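Local structure of diacylglycerol lipase (Aspergillus oryzae, 5XK2) at residues 19-22 and 23-26; 136-139 and 140-144. The protein probably hydrolyses the ester bonds of mono- and diacylglycerols, as a class 3 lipase of the alpha/beta-hydrolase fold, here crystallised in a closed conformation. All coordinates share one frame; numbering follows the deposited sequence.

Interaction 1: 19-22 and 23-26; sequences KFWV and QYAA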
loop_
_atom_site.group_PDB
_atom_site.type_symbol
_atom_site.label_atom_id
_atom_site.label_comp_id
_atom_site.label_asym_id
_atom_site.label_seq_id
_atom_site.Cartn_x
_atom_site.Cartn_y
_atom_site.Cartn_z
ATOM N N LYS A 19 22.196 -10.821 -9.542
ATOM C CA LYS A 19 21.690 -11.519 -8.357
ATOM C C LYS A 19 22.420 -11.127 -7.074
ATOM O O LYS A 19 21.938 -11.393 -5.967
ATOM C CB LYS A 19 21.791 -13.030 -8.563
ATOM C CG LYS A 19 20.784 -13.557 -9.572
ATOM C CD LYS A 19 21.060 -15.021 -9.918
ATOM C CE LYS A 19 19.989 -15.553 -10.868
ATOM N NZ LYS A 19 20.219 -17.003 -11.164
ATOM N N PHE A 20 23.620 -10.566 -7.213
ATOM C CA PHE A 20 24.370 -10.131 -6.047
ATOM C C PHE A 20 23.963 -8.748 -5.518
ATOM O O PHE A 20 23.646 -8.598 -4.337
ATOM C CB PHE A 20 25.865 -10.136 -6.377
ATOM C CG PHE A 20 26.735 -9.641 -5.259
ATOM C CD1 PHE A 20 26.853 -10.369 -4.091
ATOM C CD2 PHE A 20 27.434 -8.444 -5.381
ATOM C CE1 PHE A 20 27.661 -9.934 -3.046
ATOM C CE2 PHE A 20 28.242 -8.001 -4.343
ATOM C CZ PHE A 20 28.351 -8.732 -3.175
ATOM N N TRP A 21 23.931 -7.728 -6.379
ATOM C CA TRP A 21 23.759 -6.374 -5.852
ATOM C C TRP A 21 22.369 -6.173 -5.263
ATOM O O TRP A 21 22.188 -5.314 -4.390
ATOM C CB TRP A 21 24.064 -5.302 -6.934
ATOM C CG TRP A 21 25.485 -5.424 -7.406
ATOM C CD1 TRP A 21 25.909 -5.958 -8.576
ATOM C CD2 TRP A 21 26.666 -5.089 -6.661
ATOM N NE1 TRP A 21 27.295 -5.947 -8.634
ATOM C CE2 TRP A 21 27.775 -5.434 -7.457
ATOM C CE3 TRP A 21 26.887 -4.536 -5.391
ATOM C CZ2 TRP A 21 29.089 -5.220 -7.044
ATOM C CZ3 TRP A 21 28.197 -4.328 -4.980
ATOM C CH2 TRP A 21 29.282 -4.680 -5.803
ATOM N N VAL A 22 21.401 -6.984 -5.689
ATOM C CA VAL A 22 20.053 -6.856 -5.134
ATOM C C VAL A 22 20.060 -7.172 -3.625
ATOM O O VAL A 22 19.198 -6.706 -2.889
ATOM C CB VAL A 22 19.036 -7.763 -5.879
ATOM C CG1 VAL A 22 19.334 -9.247 -5.655
ATOM C CG2 VAL A 22 17.590 -7.395 -5.498
ATOM N N GLN A 23 21.047 -7.931 -3.168
ATOM C CA GLN A 23 21.141 -8.234 -1.742
ATOM C C GLN A 23 21.505 -7.000 -0.914
ATOM O O GLN A 23 21.165 -6.915 0.272
ATOM C CB GLN A 23 22.156 -9.354 -1.503
ATOM C CG GLN A 23 21.709 -10.697 -2.077
ATOM C CD GLN A 23 22.773 -11.742 -1.923
ATOM O OE1 GLN A 23 23.330 -11.900 -0.844
ATOM N NE2 GLN A 23 23.099 -12.435 -3.014
ATOM N N TYR A 24 22.195 -6.030 -1.520
ATOM C CA TYR A 24 22.404 -4.765 -0.822
ATOM C C TYR A 24 21.107 -3.972 -0.722
ATOM O O TYR A 24 20.844 -3.338 0.295
ATOM C CB TYR A 24 23.489 -3.920 -1.507
ATOM C CG TYR A 24 24.889 -4.400 -1.214
ATOM C CD1 TYR A 24 25.514 -4.079 -0.009
ATOM C CD2 TYR A 24 25.588 -5.175 -2.137
ATOM C CE1 TYR A 24 26.790 -4.513 0.266
ATOM C CE2 TYR A 24 26.873 -5.625 -1.870
ATOM C CZ TYR A 24 27.471 -5.286 -0.670
ATOM O OH TYR A 24 28.744 -5.712 -0.369
ATOM N N ALA A 25 20.312 -3.990 -1.788
ATOM C CA ALA A 25 18.976 -3.421 -1.722
ATOM C C ALA A 25 18.157 -4.071 -0.616
ATOM O O ALA A 25 17.487 -3.390 0.151
ATOM C CB ALA A 25 18.263 -3.588 -3.077
ATOM N N ALA A 26 18.244 -5.395 -0.527
ATOM C CA ALA A 26 17.522 -6.135 0.508
ATOM C C ALA A 26 17.950 -5.676 1.902
ATOM O O ALA A 26 17.128 -5.524 2.805
ATOM C CB ALA A 26 17.759 -7.640 0.356
HETATM O O HOH W 1 20.911 -13.679 -5.039
#
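Tyr24 meets two aromatic rings of the preceding turn of helix 14-27, and its side chain is worth following outward. CB lies 3.5 Å from Trp21 O, the same carbonyl that accepts the backbone N of Tyr24. With CG beside the backbone N (chi1 -77°), the ring runs alongside Trp21, both side chains pointing the same way. CD2 then reaches Trp21 CE3 at 3.6 Å. The Tyr24 ring and the six-membered ring of Trp21 are nearly parallel but slid apart, so they touch with little overlap. One atom further, Tyr24 CE2 touches both neighbours, 3.6 Å from Trp21 CZ3 and 3.7 Å from Phe20 CZ. Against Phe20 the relation is an offset edge-to-face pair, planes at 88°, with the edge of Tyr24 toward the Phe20 face. At the tip, OH passes near Phe20 CZ and finds its polar partners in Ser57 and Asp78. Phe20 also places CD2 over the centre of one Trp21 face, which completes the three-ring cluster.

Gln23 works on another side of the same helix. Its NE2 gives a weak bond of 3.3 Å to Lys19 O, and a water that donates to that carbonyl accepts a second weak bond from NE2; OE1 takes the amide of Asp51. The backbone is irregular here: Gln23 N turns to Phe20 O at 2.9 Å, a three-residue step, and the regular four-residue spacing reappears weakly from Ala25 N to Trp21 O and is firm from Ala26 N to Val22 O, 2.9 Å. Strands 83-89 and 146-152 supply apolar neighbours of Trp21 and Tyr24, and helix 50-55 adds Val52 against Tyr24. The arrangement is that of a kinked, largely buried helix laid by its aromatic side on the central sheet of an alpha/beta-hydrolase.

Interaction 2: 136-139 and 140-144; sequences DELK and PEHSD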
loop_
_atom_site.group_PDB
_atom_site.type_symbol
_atom_site.label_atom_id
_atom_site.label_comp_id
_atom_site.label_asym_id
_atom_site.label_seq_id
_atom_site.Cartn_x
_atom_site.Cartn_y
_atom_site.Cartn_z
ATOM N N ASP A 136 34.124 10.757 -0.106
ATOM C CA ASP A 136 35.404 11.461 -0.124
ATOM C C ASP A 136 36.350 10.913 0.962
ATOM O O ASP A 136 37.550 10.729 0.716
ATOM C CB ASP A 136 35.177 12.964 0.039
ATOM C CG ASP A 136 34.561 13.612 -1.211
ATOM O OD1 ASP A 136 34.389 12.924 -2.247
ATOM O OD2 ASP A 136 34.264 14.822 -1.143
ATOM N N GLU A 137 35.810 10.618 2.140
ATOM C CA GLU A 137 36.615 10.053 3.227
ATOM C C GLU A 137 37.137 8.659 2.852
ATOM O O GLU A 137 38.256 8.296 3.200
ATOM C CB GLU A 137 35.800 9.986 4.522
ATOM C CG GLU A 137 35.514 11.352 5.140
ATOM C CD GLU A 137 34.467 11.306 6.227
ATOM O OE1 GLU A 137 33.822 10.246 6.393
ATOM O OE2 GLU A 137 34.305 12.330 6.934
ATOM N N LEU A 138 36.326 7.883 2.138
ATOM C CA LEU A 138 36.701 6.514 1.808
ATOM C C LEU A 138 37.688 6.423 0.657
ATOM O O LEU A 138 38.372 5.423 0.496
ATOM C CB LEU A 138 35.447 5.696 1.467
ATOM C CG LEU A 138 34.583 5.400 2.679
ATOM C CD1 LEU A 138 33.231 4.828 2.224
ATOM C CD2 LEU A 138 35.318 4.396 3.578
ATOM N N LYS A 139 37.778 7.470 -0.149
ATOM C CA LYS A 139 38.549 7.368 -1.383
ATOM C C LYS A 139 40.040 7.026 -1.201
ATOM O O LYS A 139 40.538 6.129 -1.875
ATOM C CB LYS A 139 38.415 8.674 -2.187
ATOM C CG LYS A 139 39.150 8.662 -3.516
ATOM C CD LYS A 139 38.322 8.009 -4.589
ATOM C CE LYS A 139 38.727 8.511 -5.970
ATOM N NZ LYS A 139 39.654 7.564 -6.626
ATOM N N PRO A 140 40.772 7.748 -0.324
ATOM C CA PRO A 140 42.227 7.516 -0.282
ATOM C C PRO A 140 42.658 6.083 -0.011
ATOM O O PRO A 140 43.622 5.642 -0.630
ATOM C CB PRO A 140 42.693 8.425 0.864
ATOM C CG PRO A 140 41.695 9.499 0.909
ATOM C CD PRO A 140 40.381 8.825 0.605
ATOM N N GLU A 141 41.972 5.364 0.875
ATOM C CA GLU A 141 42.372 3.992 1.166
ATOM C C GLU A 141 41.644 2.956 0.303
ATOM O O GLU A 141 41.885 1.761 0.437
ATOM C CB GLU A 141 42.135 3.667 2.650
ATOM C CG GLU A 141 42.880 4.569 3.654
ATOM C CD GLU A 141 44.400 4.504 3.528
ATOM O OE1 GLU A 141 44.908 3.549 2.895
ATOM O OE2 GLU A 141 45.091 5.409 4.075
ATOM N N HIS A 142 40.631 3.409 -0.424
ATOM C CA HIS A 142 39.846 2.599 -1.368
ATOM C C HIS A 142 39.920 3.061 -2.830
ATOM O O HIS A 142 38.879 3.114 -3.469
ATOM C CB HIS A 142 38.418 2.480 -0.864
ATOM C CG HIS A 142 38.350 2.048 0.574
ATOM N ND1 HIS A 142 38.442 2.945 1.617
ATOM C CD2 HIS A 142 38.267 0.819 1.144
ATOM C CE1 HIS A 142 38.380 2.295 2.767
ATOM N NE2 HIS A 142 38.271 1.002 2.509
ATOM N N SER A 143 41.018 3.689 -3.246
ATOM C CA SER A 143 40.997 4.571 -4.425
ATOM C C SER A 143 40.518 3.948 -5.747
ATOM O O SER A 143 39.961 4.655 -6.581
ATOM C CB SER A 143 42.391 5.179 -4.645
ATOM O OG SER A 143 43.344 4.179 -4.938
ATOM N N ASP A 144 40.741 2.654 -5.942
ATOM C CA ASP A 144 40.339 1.996 -7.189
ATOM C C ASP A 144 39.005 1.257 -7.097
ATOM O O ASP A 144 38.666 0.493 -7.992
ATOM C CB ASP A 144 41.430 1.038 -7.665
ATOM C CG ASP A 144 41.702 -0.069 -6.681
ATOM O OD1 ASP A 144 41.307 0.063 -5.500
ATOM O OD2 ASP A 144 42.335 -1.067 -7.083
HETATM O O HOH W 2 40.155 6.297 3.050
#
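His142 overlaps the side chain of Leu138 at an oblique crossing, its CE1 lying 3.8 Å from Leu138 CD2. The same ring also turns its ND1 to the backbone of that leucine: ND1 donates to Leu138 O over 2.7 Å. The carbonyl oxygen lies within 6° of the imidazole plane and the nitrogen approaches in the carbonyl plane, on a lone pair, although the hydrogen bond is somewhat bent at 149°. A first torsion of -50° keeps CG beside the backbone N of His142, and ring nitrogen and main-chain N thus face one carbonyl, the latter through a weak bond. That N has a second weak acceptor in Lys139 O.

The chain turns here at Pro140, whose nitrogen carries no hydrogen to donate to the helix. Its CD instead rests 3.4 Å from Asp136 O. A water joins helix and turn, donating to Glu137 O and accepting from the amide of Glu141. Lys139 leaves with CG anti to its own nitrogen, bends at chi2 and chi4, and brings NZ round to Ser143 O at 2.9 Å, in the plane of that carbonyl and on a lone pair.

Beneath this exposed turn, Leu138 and His142 both reach Val77 of strand 71-78, and Tyr145 meets the imidazole edge-to-face. As the regular bonding of helix 118-138 gives out, the imidazole N-H meets Leu138 O and the water meets Glu137 O, while the ammonium group ties Lys139 to the loop carbonyl of Ser143. The donors at Leu138 O and Glu137 O would be expected to suit the partly negative carbonyl end of the helix, and the bond from ND1 implies that this nitrogen carries a proton, whatever the state of the other.

How the interactions relate
Interaction 1 comes first along the chain, within helix 14-27; interaction 2 follows much later, where helix 118-138 gives way to the loop before strand 146-152. Their centres lie 23 Å apart and their nearest atoms about 11 Å, without touching. The large mixed sheet relates them: residues 19-26 pack on strands 83-89 and 146-152, whereas Leu138 and His142 in 136-144 rest on strand 71-78, next to 83-89 in the sheet. One contact is buried and the other superficial. Strand 146-152 leads from the loop of interaction 2, passes under helix 14-27, and runs to the probable nucleophile elbow at Ser153, near Ala25.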